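Local coordinates for protein cGAS/DncV-like nucleotidyltransferase in E. coli homolog (PDB 6E0N) that synthesises cyclic nucleotide second messengers in response to phage infection, as part of a CBASS antivirus system in bacteria, at residues D63-Y68 against I138-L143; R119-I124 against S161-E166; I168-Q173 against E259-F264. All blocks are in the same frame, centred on the assembly; numbering follows the deposited sequence.

Contact 1 of 3, residues D63-Y68 against I138-L143. With MG (magnesium ion), chain E; APC (diphosphomethylphosphonic acid adenosyl ester), chain B; GTP (guanosine-5'-triphosphate), chain C.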
# COMPACT_ATOMS: atom_id res chain seq x y z
N ASP A 63 3.97 7.87 0.56
CA ASP A 63 5.13 6.99 0.51
C ASP A 63 5.91 7.30 -0.76
O ASP A 63 5.47 7.00 -1.87
CB ASP A 63 4.68 5.53 0.52
CG ASP A 63 3.83 5.20 1.73
OD1 ASP A 63 4.25 5.54 2.85
OD2 ASP A 63 2.74 4.61 1.56
N ILE A 64 7.08 7.91 -0.58
CA ILE A 64 7.95 8.32 -1.68
C ILE A 64 9.12 7.35 -1.72
O ILE A 64 9.94 7.31 -0.79
CB ILE A 64 8.44 9.76 -1.52
CG1 ILE A 64 7.24 10.71 -1.42
CG2 ILE A 64 9.35 10.14 -2.67
CD1 ILE A 64 7.61 12.13 -1.04
N VAL A 65 9.22 6.57 -2.80
CA VAL A 65 10.30 5.61 -2.96
C VAL A 65 11.47 6.29 -3.65
O VAL A 65 11.30 7.00 -4.65
CB VAL A 65 9.83 4.39 -3.77
CG1 VAL A 65 10.96 3.36 -3.86
CG2 VAL A 65 8.59 3.77 -3.15
N MET A 66 12.67 6.09 -3.11
CA MET A 66 13.90 6.57 -3.74
C MET A 66 14.77 5.36 -4.06
O MET A 66 15.48 4.84 -3.20
CB MET A 66 14.66 7.55 -2.84
CG MET A 66 15.77 8.26 -3.60
SD MET A 66 17.05 8.99 -2.56
CE MET A 66 17.94 7.52 -2.04
N ARG A 67 14.71 4.92 -5.32
CA ARG A 67 15.42 3.72 -5.76
C ARG A 67 16.79 4.13 -6.29
O ARG A 67 16.90 4.75 -7.36
CB ARG A 67 14.61 3.02 -6.85
CG ARG A 67 15.19 1.70 -7.31
CD ARG A 67 14.36 1.10 -8.44
NE ARG A 67 14.42 1.92 -9.64
CZ ARG A 67 13.59 1.80 -10.68
NH1 ARG A 67 12.64 0.88 -10.67
NH2 ARG A 67 13.73 2.61 -11.72
N TYR A 68 17.84 3.79 -5.56
CA TYR A 68 19.21 4.00 -6.02
C TYR A 68 19.51 2.92 -7.05
O TYR A 68 19.57 1.73 -6.71
CB TYR A 68 20.20 3.96 -4.87
CG TYR A 68 21.56 4.48 -5.26
CD1 TYR A 68 22.49 3.65 -5.87
CD2 TYR A 68 21.90 5.81 -5.06
CE1 TYR A 68 23.73 4.13 -6.24
CE2 TYR A 68 23.13 6.30 -5.43
CZ TYR A 68 24.04 5.46 -6.02
OH TYR A 68 25.27 5.95 -6.39
N ILE A 138 11.47 6.09 1.24
CA ILE A 138 11.89 4.69 1.28
C ILE A 138 13.09 4.50 0.36
O ILE A 138 12.91 4.21 -0.83
CB ILE A 138 10.73 3.76 0.88
CG1 ILE A 138 9.51 4.04 1.75
CG2 ILE A 138 11.14 2.30 1.00
CD1 ILE A 138 8.23 3.45 1.22
N PRO A 139 14.32 4.66 0.85
CA PRO A 139 15.48 4.30 0.02
C PRO A 139 15.49 2.80 -0.22
O PRO A 139 15.12 2.00 0.65
CB PRO A 139 16.68 4.74 0.87
CG PRO A 139 16.18 4.71 2.29
CD PRO A 139 14.70 5.10 2.21
N CYS A 140 15.92 2.41 -1.42
CA CYS A 140 15.92 1.01 -1.79
C CYS A 140 16.81 0.80 -3.00
O CYS A 140 17.32 1.76 -3.60
CB CYS A 140 14.49 0.53 -2.10
SG CYS A 140 13.70 1.42 -3.46
N PHE A 141 17.01 -0.47 -3.34
CA PHE A 141 17.75 -0.87 -4.52
C PHE A 141 16.83 -1.64 -5.46
O PHE A 141 15.73 -2.06 -5.10
CB PHE A 141 18.93 -1.79 -4.17
CG PHE A 141 20.02 -1.14 -3.37
CD1 PHE A 141 20.66 -0.01 -3.84
CD2 PHE A 141 20.43 -1.68 -2.16
CE1 PHE A 141 21.67 0.58 -3.10
CE2 PHE A 141 21.44 -1.10 -1.43
CZ PHE A 141 22.06 0.04 -1.90
N VAL A 142 17.31 -1.86 -6.69
CA VAL A 142 16.63 -2.75 -7.63
C VAL A 142 16.68 -4.18 -7.11
O VAL A 142 17.69 -4.63 -6.55
CB VAL A 142 17.29 -2.65 -9.02
CG1 VAL A 142 16.76 -3.73 -9.95
CG2 VAL A 142 17.05 -1.27 -9.62
N LEU A 143 15.58 -4.91 -7.32
CA LEU A 143 15.46 -6.30 -6.92
C LEU A 143 14.99 -7.12 -8.11
O LEU A 143 14.05 -6.72 -8.80
CB LEU A 143 14.44 -6.43 -5.78
CG LEU A 143 14.02 -7.78 -5.21
CD1 LEU A 143 13.04 -8.49 -6.14
CD2 LEU A 143 15.22 -8.67 -4.92
MG MG E . 1.05 4.57 2.95
PG APC B . 8.61 1.94 13.25
O1G APC B . 7.34 2.76 13.27
O2G APC B . 9.81 2.85 13.28
O3G APC B . 8.62 1.03 14.45
PB APC B . 8.11 1.61 10.47
O1B APC B . 7.24 2.80 10.63
O2B APC B . 9.17 1.77 9.44
O3B APC B . 8.65 1.03 11.89
PA APC B . 5.68 1.09 8.68
O1A APC B . 5.15 2.37 9.27
O2A APC B . 4.51 0.10 8.50
C3A APC B . 6.96 0.39 9.86
O5' APC B . 6.41 1.25 7.22
C5' APC B . 7.03 2.47 7.00
C4' APC B . 6.95 2.76 5.48
O4' APC B . 7.70 1.90 4.85
C3' APC B . 5.50 2.52 5.00
O3' APC B . 4.86 3.71 4.88
C2' APC B . 5.66 1.83 3.64
O2' APC B . 5.54 2.85 2.55
C1' APC B . 6.86 1.31 3.62
N9 APC B . 6.75 -0.13 3.78
C8 APC B . 6.46 -0.92 4.83
N7 APC B . 6.49 -2.20 4.43
C5 APC B . 6.80 -2.20 3.12
C6 APC B . 6.97 -3.22 2.20
N6 APC B . 6.89 -4.66 2.28
N1 APC B . 7.29 -2.94 0.95
C2 APC B . 7.45 -1.66 0.56
N3 APC B . 7.28 -0.67 1.47
C4 APC B . 6.96 -0.94 2.73
PG GTP C . -2.07 3.30 4.07
O1G GTP C . -3.31 4.17 3.97
O2G GTP C . -2.13 2.51 5.36
O3G GTP C . -0.83 4.16 4.05
O3B GTP C . -2.09 2.26 2.84
PB GTP C . -0.85 2.04 1.85
O1B GTP C . -0.07 3.31 1.65
O2B GTP C . -1.40 1.50 0.55
O3A GTP C . 0.07 0.89 2.50
PA GTP C . 1.43 1.22 3.29
O1A GTP C . 1.55 2.69 3.63
O2A GTP C . 1.52 0.36 4.53
O5' GTP C . 2.59 0.80 2.26
C5' GTP C . 2.73 1.47 1.05
C4' GTP C . 3.00 0.48 -0.05
O4' GTP C . 4.11 -0.35 0.34
C3' GTP C . 1.86 -0.48 -0.45
O3' GTP C . 1.07 0.02 -1.48
C2' GTP C . 2.65 -1.71 -0.95
O2' GTP C . 2.91 -1.55 -2.32
C1' GTP C . 3.95 -1.69 -0.12
N9 GTP C . 3.77 -2.63 1.00
C8 GTP C . 3.41 -2.32 2.28
N7 GTP C . 3.34 -3.46 2.99
C5 GTP C . 3.66 -4.50 2.18
C6 GTP C . 3.74 -5.87 2.38
O6 GTP C . 3.50 -6.35 3.49
N1 GTP C . 4.09 -6.70 1.33
C2 GTP C . 4.35 -6.15 0.09
N2 GTP C . 4.68 -6.94 -0.93
N3 GTP C . 4.26 -4.80 -0.11
C4 GTP C . 3.92 -3.98 0.92
O HOH W 1 2.14 5.62 4.28
O HOH W 2 19.80 -0.83 -7.44
O HOH W 3 0.24 6.26 1.93
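D63 and I138 meet at the substrate end of two parallel strands, D63 CB lying 4.2 Å from I138 CD1. D63 OD2 binds the magnesium ion at 2.2 Å; one oxygen from each GTP phosphate and two waters bring its ligands to six. The other carboxylate oxygen, D63 OD1, accepts from one of those waters and stands 2.8 Å from O3' of the ATP analogue APC. Aspartate suits the place: each oxygen has its own task. With CG anti to the carbonyl carbon (chi1 -57°), the carboxylate swings back to the ion. Apolar I138 lays its CD1 against the ribose, 3.5 Å from APC C1'.

Behind this shell four backbone hydrogen bonds lace the strands, the first I138 N to I64 O (2.8 Å), the last Y68 N to C140 O. P139 costs none, since I138 and C140 donate on its strand and M66 and Y68 donate back. On one face V65 CG1 touches C140 SG at 3.4 Å; on the other, M66 CE reaches P139 CB at 4.2 Å. M66 also packs on helices 98-113 and 21-38, P139 on T105 of the former. Strand 42-47 flanks 63-68, and R67 pairs with D69.

One carboxylate thus touches both the metal that holds the GTP triphosphate and the 3'-hydroxyl of APC, an arrangement consistent with attack of a ribose hydroxyl on a nucleoside triphosphate in this nucleotidyltransferase family.

Contact 2 of 3, residues R119-I124 against S161-E166. With APC (diphosphomethylphosphonic acid adenosyl ester), chain B.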
# COMPACT_ATOMS: atom_id res chain seq x y z
N ARG A 119 14.28 9.06 11.71
CA ARG A 119 14.57 7.75 11.15
C ARG A 119 13.61 6.71 11.73
O ARG A 119 13.34 6.69 12.93
CB ARG A 119 16.01 7.35 11.47
CG ARG A 119 16.39 5.98 10.93
CD ARG A 119 17.87 5.71 11.13
NE ARG A 119 18.24 4.37 10.67
CZ ARG A 119 19.21 4.11 9.81
NH1 ARG A 119 19.94 5.10 9.31
NH2 ARG A 119 19.46 2.86 9.46
N LYS A 120 13.09 5.86 10.85
CA LYS A 120 12.17 4.80 11.23
C LYS A 120 12.74 3.45 10.80
O LYS A 120 13.76 3.37 10.10
CB LYS A 120 10.78 5.02 10.60
CG LYS A 120 10.19 6.40 10.85
CD LYS A 120 9.28 6.44 12.08
CE LYS A 120 8.15 5.41 11.99
NZ LYS A 120 6.79 6.02 12.08
N ASN A 121 12.07 2.38 11.23
CA ASN A 121 12.58 1.03 10.97
C ASN A 121 12.70 0.75 9.48
O ASN A 121 13.67 0.12 9.04
CB ASN A 121 11.66 0.00 11.63
CG ASN A 121 12.24 -1.39 11.64
OD1 ASN A 121 13.45 -1.57 11.78
ND2 ASN A 121 11.38 -2.39 11.48
N LYS A 122 11.74 1.21 8.68
CA LYS A 122 11.69 0.86 7.27
C LYS A 122 11.75 2.06 6.33
O LYS A 122 11.60 1.90 5.11
CB LYS A 122 10.43 0.04 6.96
CG LYS A 122 10.37 -1.34 7.62
CD LYS A 122 9.11 -2.09 7.22
CE LYS A 122 8.89 -3.34 8.07
NZ LYS A 122 7.62 -4.03 7.72
N CYS A 123 11.97 3.26 6.86
CA CYS A 123 11.97 4.46 6.03
C CYS A 123 12.60 5.60 6.82
O CYS A 123 12.98 5.45 7.98
CB CYS A 123 10.55 4.82 5.60
SG CYS A 123 9.48 5.34 6.98
N ILE A 124 12.71 6.75 6.16
CA ILE A 124 13.02 8.02 6.82
C ILE A 124 11.75 8.87 6.74
O ILE A 124 11.27 9.16 5.64
CB ILE A 124 14.19 8.75 6.15
CG1 ILE A 124 15.43 7.85 6.08
CG2 ILE A 124 14.48 10.05 6.91
CD1 ILE A 124 15.95 7.37 7.40
N SER A 161 15.22 -3.37 6.81
CA SER A 161 14.74 -2.68 7.99
C SER A 161 15.86 -2.59 9.02
O SER A 161 16.83 -3.36 8.99
CB SER A 161 13.55 -3.42 8.59
OG SER A 161 13.95 -4.69 9.07
N ASP A 162 15.71 -1.65 9.95
CA ASP A 162 16.70 -1.51 11.01
C ASP A 162 16.77 -2.75 11.89
O ASP A 162 17.80 -2.98 12.53
CB ASP A 162 16.42 -0.26 11.84
CG ASP A 162 16.76 1.02 11.10
OD1 ASP A 162 17.20 0.95 9.93
OD2 ASP A 162 16.60 2.11 11.69
N ASP A 163 15.71 -3.56 11.95
CA ASP A 163 15.74 -4.84 12.65
C ASP A 163 16.16 -6.00 11.75
O ASP A 163 15.90 -7.16 12.08
CB ASP A 163 14.41 -5.12 13.37
CG ASP A 163 13.25 -5.31 12.42
OD1 ASP A 163 13.29 -4.80 11.28
OD2 ASP A 163 12.28 -5.97 12.83
N ASN A 164 16.79 -5.69 10.61
CA ASN A 164 17.54 -6.63 9.78
C ASN A 164 16.69 -7.49 8.85
O ASN A 164 17.17 -8.52 8.36
CB ASN A 164 18.48 -7.51 10.60
CG ASN A 164 19.62 -6.72 11.24
OD1 ASN A 164 20.12 -5.76 10.66
ND2 ASN A 164 20.02 -7.12 12.44
N LYS A 165 15.46 -7.10 8.58
CA LYS A 165 14.63 -7.83 7.64
C LYS A 165 14.89 -7.34 6.22
O LYS A 165 15.03 -6.13 5.99
CB LYS A 165 13.15 -7.66 7.96
CG LYS A 165 12.73 -8.29 9.28
CD LYS A 165 11.22 -8.31 9.38
CE LYS A 165 10.75 -7.57 10.62
NZ LYS A 165 9.28 -7.35 10.58
N GLU A 166 14.94 -8.28 5.28
CA GLU A 166 14.95 -7.93 3.86
C GLU A 166 13.50 -7.73 3.43
O GLU A 166 12.69 -8.66 3.49
CB GLU A 166 15.60 -9.04 3.04
CG GLU A 166 15.76 -8.70 1.57
CD GLU A 166 16.45 -9.80 0.79
OE1 GLU A 166 15.90 -10.92 0.72
OE2 GLU A 166 17.54 -9.55 0.24
PG APC B . 8.61 1.94 13.25
O1G APC B . 7.34 2.76 13.27
O2G APC B . 9.81 2.85 13.28
O3G APC B . 8.62 1.03 14.45
PB APC B . 8.11 1.61 10.47
O1B APC B . 7.24 2.80 10.63
O2B APC B . 9.17 1.77 9.44
O3B APC B . 8.65 1.03 11.89
PA APC B . 5.68 1.09 8.68
O1A APC B . 5.15 2.37 9.27
O2A APC B . 4.51 0.10 8.50
C3A APC B . 6.96 0.39 9.86
O5' APC B . 6.41 1.25 7.22
C5' APC B . 7.03 2.47 7.00
C4' APC B . 6.95 2.76 5.48
O4' APC B . 7.70 1.90 4.85
C3' APC B . 5.50 2.52 5.00
O3' APC B . 4.86 3.71 4.88
C2' APC B . 5.66 1.83 3.64
O2' APC B . 5.54 2.85 2.55
C1' APC B . 6.86 1.31 3.62
N9 APC B . 6.75 -0.13 3.78
C8 APC B . 6.46 -0.92 4.83
N7 APC B . 6.49 -2.20 4.43
C5 APC B . 6.80 -2.20 3.12
C6 APC B . 6.97 -3.22 2.20
N6 APC B . 6.89 -4.66 2.28
N1 APC B . 7.29 -2.94 0.95
C2 APC B . 7.45 -1.66 0.56
N3 APC B . 7.28 -0.67 1.47
C4 APC B . 6.96 -0.94 2.73
O HOH W 4 8.10 -7.20 7.96
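The triphosphate-binding hairpin loop of N121 and K122 is braced by the type I turn S161-N164. The backbone of 119-124 holds the ATP analogue APC: N121 N donates to O2G at 3.1 Å and K122 N to O2B at 2.7 Å, so two consecutive N-H groups grip different phosphates. A backbone hydrogen bond from K120 N to C123 O closes the loop.

N121 presents its carbonyl O and its side-chain amide to the turn. N121 O accepts from D162 N at 2.9 Å, in the carbonyl plane and on a lone pair. The amide, carried outward by a CG anti to the backbone N (chi1 -169°), sends N121 ND2 to D163 OD1 at 3.1 Å; the carboxylate is met from above its plane, the two flat groups being turned 69° apart. The amide oxygen takes a weak bond from D163 N. Asparagine suits the place because one short side chain can donate and accept at once.

R119 reaches D162 with an extended chain and grips it side-on with two nitrogens. R119 NE meets D162 OD2 at 3.0 Å on its syn side in an almost straight bond (176°), while R119 NH2 reaches D162 OD1 at 3.0 Å from above the carboxylate plane. K122 CG lies 3.9 Å from S161 CB, and S161 OG accepts from K165 N. A water joins K122 NZ to K165 NZ.

K102 of helix 98-113 makes a salt bridge to D162 OD1 and a hydrogen bond to K120 O, so that helix backs the R119-D162 pair, while K122 leans on F159 of strand 152-160 and C123 on strand 135-147.

Contact 3 of 3, residues I168-Q173 against E259-F264. With APC (diphosphomethylphosphonic acid adenosyl ester), chain B.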
# COMPACT_ATOMS: atom_id res chain seq x y z
N ILE A 168 10.96 -6.86 0.42
CA ILE A 168 10.87 -6.96 -1.03
C ILE A 168 9.47 -6.56 -1.46
O ILE A 168 8.48 -6.95 -0.83
CB ILE A 168 11.24 -8.38 -1.52
CG1 ILE A 168 12.75 -8.59 -1.35
CG2 ILE A 168 10.79 -8.58 -2.95
CD1 ILE A 168 13.22 -9.98 -1.65
N SER A 169 9.38 -5.78 -2.54
CA SER A 169 8.11 -5.22 -2.99
C SER A 169 8.12 -5.16 -4.51
O SER A 169 9.17 -5.01 -5.13
CB SER A 169 7.90 -3.82 -2.40
OG SER A 169 6.67 -3.25 -2.82
N PHE A 170 6.93 -5.28 -5.09
CA PHE A 170 6.73 -5.19 -6.54
C PHE A 170 5.65 -4.14 -6.80
O PHE A 170 4.55 -4.46 -7.26
CB PHE A 170 6.37 -6.55 -7.13
CG PHE A 170 7.47 -7.56 -6.97
CD1 PHE A 170 8.50 -7.64 -7.89
CD2 PHE A 170 7.49 -8.40 -5.87
CE1 PHE A 170 9.52 -8.56 -7.74
CE2 PHE A 170 8.51 -9.32 -5.71
CZ PHE A 170 9.53 -9.40 -6.65
N PRO A 171 5.96 -2.87 -6.53
CA PRO A 171 4.91 -1.84 -6.59
C PRO A 171 4.34 -1.60 -7.98
O PRO A 171 3.16 -1.26 -8.09
CB PRO A 171 5.61 -0.58 -6.03
CG PRO A 171 7.10 -0.84 -6.25
CD PRO A 171 7.26 -2.35 -6.06
N GLU A 172 5.14 -1.75 -9.04
CA GLU A 172 4.63 -1.49 -10.38
C GLU A 172 3.58 -2.52 -10.77
O GLU A 172 2.51 -2.18 -11.29
CB GLU A 172 5.77 -1.46 -11.39
CG GLU A 172 6.79 -0.36 -11.14
CD GLU A 172 6.16 1.01 -11.05
OE1 GLU A 172 5.29 1.32 -11.89
OE2 GLU A 172 6.53 1.78 -10.14
N GLN A 173 3.87 -3.81 -10.53
CA GLN A 173 2.92 -4.86 -10.86
C GLN A 173 1.69 -4.80 -9.96
O GLN A 173 0.57 -5.06 -10.41
CB GLN A 173 3.62 -6.22 -10.75
CG GLN A 173 4.81 -6.40 -11.70
CD GLN A 173 6.15 -5.98 -11.11
OE1 GLN A 173 6.22 -5.13 -10.21
NE2 GLN A 173 7.23 -6.56 -11.63
N GLU A 259 -0.84 -12.45 -4.33
CA GLU A 259 -0.68 -11.01 -4.16
C GLU A 259 -1.24 -10.32 -5.40
O GLU A 259 -1.45 -10.95 -6.44
CB GLU A 259 0.79 -10.66 -3.92
CG GLU A 259 1.31 -11.29 -2.62
CD GLU A 259 2.76 -10.97 -2.32
OE1 GLU A 259 3.51 -10.62 -3.26
OE2 GLU A 259 3.15 -11.09 -1.14
N VAL A 260 -1.52 -9.02 -5.28
CA VAL A 260 -2.04 -8.28 -6.42
C VAL A 260 -1.07 -8.37 -7.59
O VAL A 260 -1.50 -8.38 -8.75
CB VAL A 260 -2.34 -6.81 -6.04
CG1 VAL A 260 -2.82 -6.05 -7.26
CG2 VAL A 260 -3.38 -6.76 -4.93
N ASN A 261 0.23 -8.45 -7.32
CA ASN A 261 1.24 -8.54 -8.37
C ASN A 261 1.14 -9.81 -9.19
O ASN A 261 1.75 -9.88 -10.26
CB ASN A 261 2.64 -8.39 -7.76
CG ASN A 261 2.95 -9.46 -6.71
OD1 ASN A 261 2.70 -10.65 -6.92
ND2 ASN A 261 3.49 -9.03 -5.58
N ARG A 262 0.40 -10.81 -8.72
CA ARG A 262 0.21 -12.09 -9.41
C ARG A 262 1.52 -12.85 -9.62
O ARG A 262 1.55 -13.80 -10.42
CB ARG A 262 -0.52 -11.93 -10.75
CG ARG A 262 -1.97 -11.51 -10.63
CD ARG A 262 -2.63 -11.39 -12.01
NE ARG A 262 -3.08 -12.68 -12.51
CZ ARG A 262 -4.35 -13.07 -12.51
NH1 ARG A 262 -5.30 -12.26 -12.04
NH2 ARG A 262 -4.68 -14.27 -12.98
N LEU A 263 2.59 -12.46 -8.94
CA LEU A 263 3.87 -13.13 -9.05
C LEU A 263 4.16 -14.07 -7.89
O LEU A 263 4.98 -14.98 -8.05
CB LEU A 263 4.99 -12.08 -9.12
CG LEU A 263 4.99 -11.18 -10.35
CD1 LEU A 263 5.86 -9.96 -10.12
CD2 LEU A 263 5.46 -11.94 -11.57
N PHE A 264 3.51 -13.87 -6.75
CA PHE A 264 3.76 -14.65 -5.55
C PHE A 264 2.47 -14.87 -4.79
O PHE A 264 1.49 -14.14 -4.97
CB PHE A 264 4.80 -13.96 -4.65
CG PHE A 264 6.11 -13.74 -5.33
CD1 PHE A 264 7.07 -14.73 -5.35
CD2 PHE A 264 6.38 -12.54 -5.97
CE1 PHE A 264 8.28 -14.54 -5.98
CE2 PHE A 264 7.58 -12.34 -6.62
CZ PHE A 264 8.54 -13.34 -6.62
PG APC B . 8.61 1.94 13.25
O1G APC B . 7.34 2.76 13.27
O2G APC B . 9.81 2.85 13.28
O3G APC B . 8.62 1.03 14.45
PB APC B . 8.11 1.61 10.47
O1B APC B . 7.24 2.80 10.63
O2B APC B . 9.17 1.77 9.44
O3B APC B . 8.65 1.03 11.89
PA APC B . 5.68 1.09 8.68
O1A APC B . 5.15 2.37 9.27
O2A APC B . 4.51 0.10 8.50
C3A APC B . 6.96 0.39 9.86
O5' APC B . 6.41 1.25 7.22
C5' APC B . 7.03 2.47 7.00
C4' APC B . 6.95 2.76 5.48
O4' APC B . 7.70 1.90 4.85
C3' APC B . 5.50 2.52 5.00
O3' APC B . 4.86 3.71 4.88
C2' APC B . 5.66 1.83 3.64
O2' APC B . 5.54 2.85 2.55
C1' APC B . 6.86 1.31 3.62
N9 APC B . 6.75 -0.13 3.78
C8 APC B . 6.46 -0.92 4.83
N7 APC B . 6.49 -2.20 4.43
C5 APC B . 6.80 -2.20 3.12
C6 APC B . 6.97 -3.22 2.20
N6 APC B . 6.89 -4.66 2.28
N1 APC B . 7.29 -2.94 0.95
C2 APC B . 7.45 -1.66 0.56
N3 APC B . 7.28 -0.67 1.47
C4 APC B . 6.96 -0.94 2.73
O HOH W 5 4.08 -6.32 -4.12
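Q173 and N261 bring the two backbones together, their CA atoms 4.8 Å apart. In 168-173 the strand ends at S169, F170 takes the N-cap position, and a helix starts at P171, whose missing N-H costs nothing in a first turn. Across the contact, E259 to R262 form a type I turn, closed by R262 N to E259 O, and E259 N also bonds to F264 O.

N261 ties the loop together within and beyond the turn. N261 OD1 accepts from L263 N at 2.7 Å, an Asx turn, and N261 ND2 donates to E259 OE1 at 2.8 Å on the anti side of the carboxylate. No direct hydrogen bond crosses the contact; a water instead links N261 ND2 to F170 N. This is where edge strand 166-169 of the nucleotidyltransferase sheet and the helix that follows it meet the loop between helices 236-252 and 275-289; the side chain of N261 is about 5 Å from GTP, and S169 CB lies 3.5 Å from N1 of the ATP analogue APC.

Over one face of the F170 ring sits L263 CD1, 4.2 Å from F170 CD1, a leucine methyl suited to a flat ring. The F264 ring is nearly parallel (27°) but slid apart, barely overlapping and touching chiefly at F170 CE2 and F264 CE2, 3.3 Å apart. Q173 CB packs on N261 CB at 3.8 Å; the bend at chi2 (90°) then carries the chain across L263 CD1, while Q173 NE2 bonds to the backbone O of E155. V260 touches C221 and Y224 of helix 216-224.

How the contacts relate
From the N terminus, 63-68 comes first and 119-124 second; contact 1 closes when the chain returns as 138-143, and contact 2 closes later at 161-166, so their loops cross. Contact 1 joins neighbouring sheet strands, whereas contact 2 ties two loops between strands. They touch where I138 CG1 packs on C123 CB. Contact 3 follows in series: 168-173 begins just beyond 161-166, and its loop, largely helical, closes at 259-264, tying the edge of the sheet to the later helical part. L143 CD1 meets F170 CZ, joining contacts 1 and 3. All three touch APC, with contact 1 at the ribose, contact 2 mainly at the phosphates and contact 3 at the base.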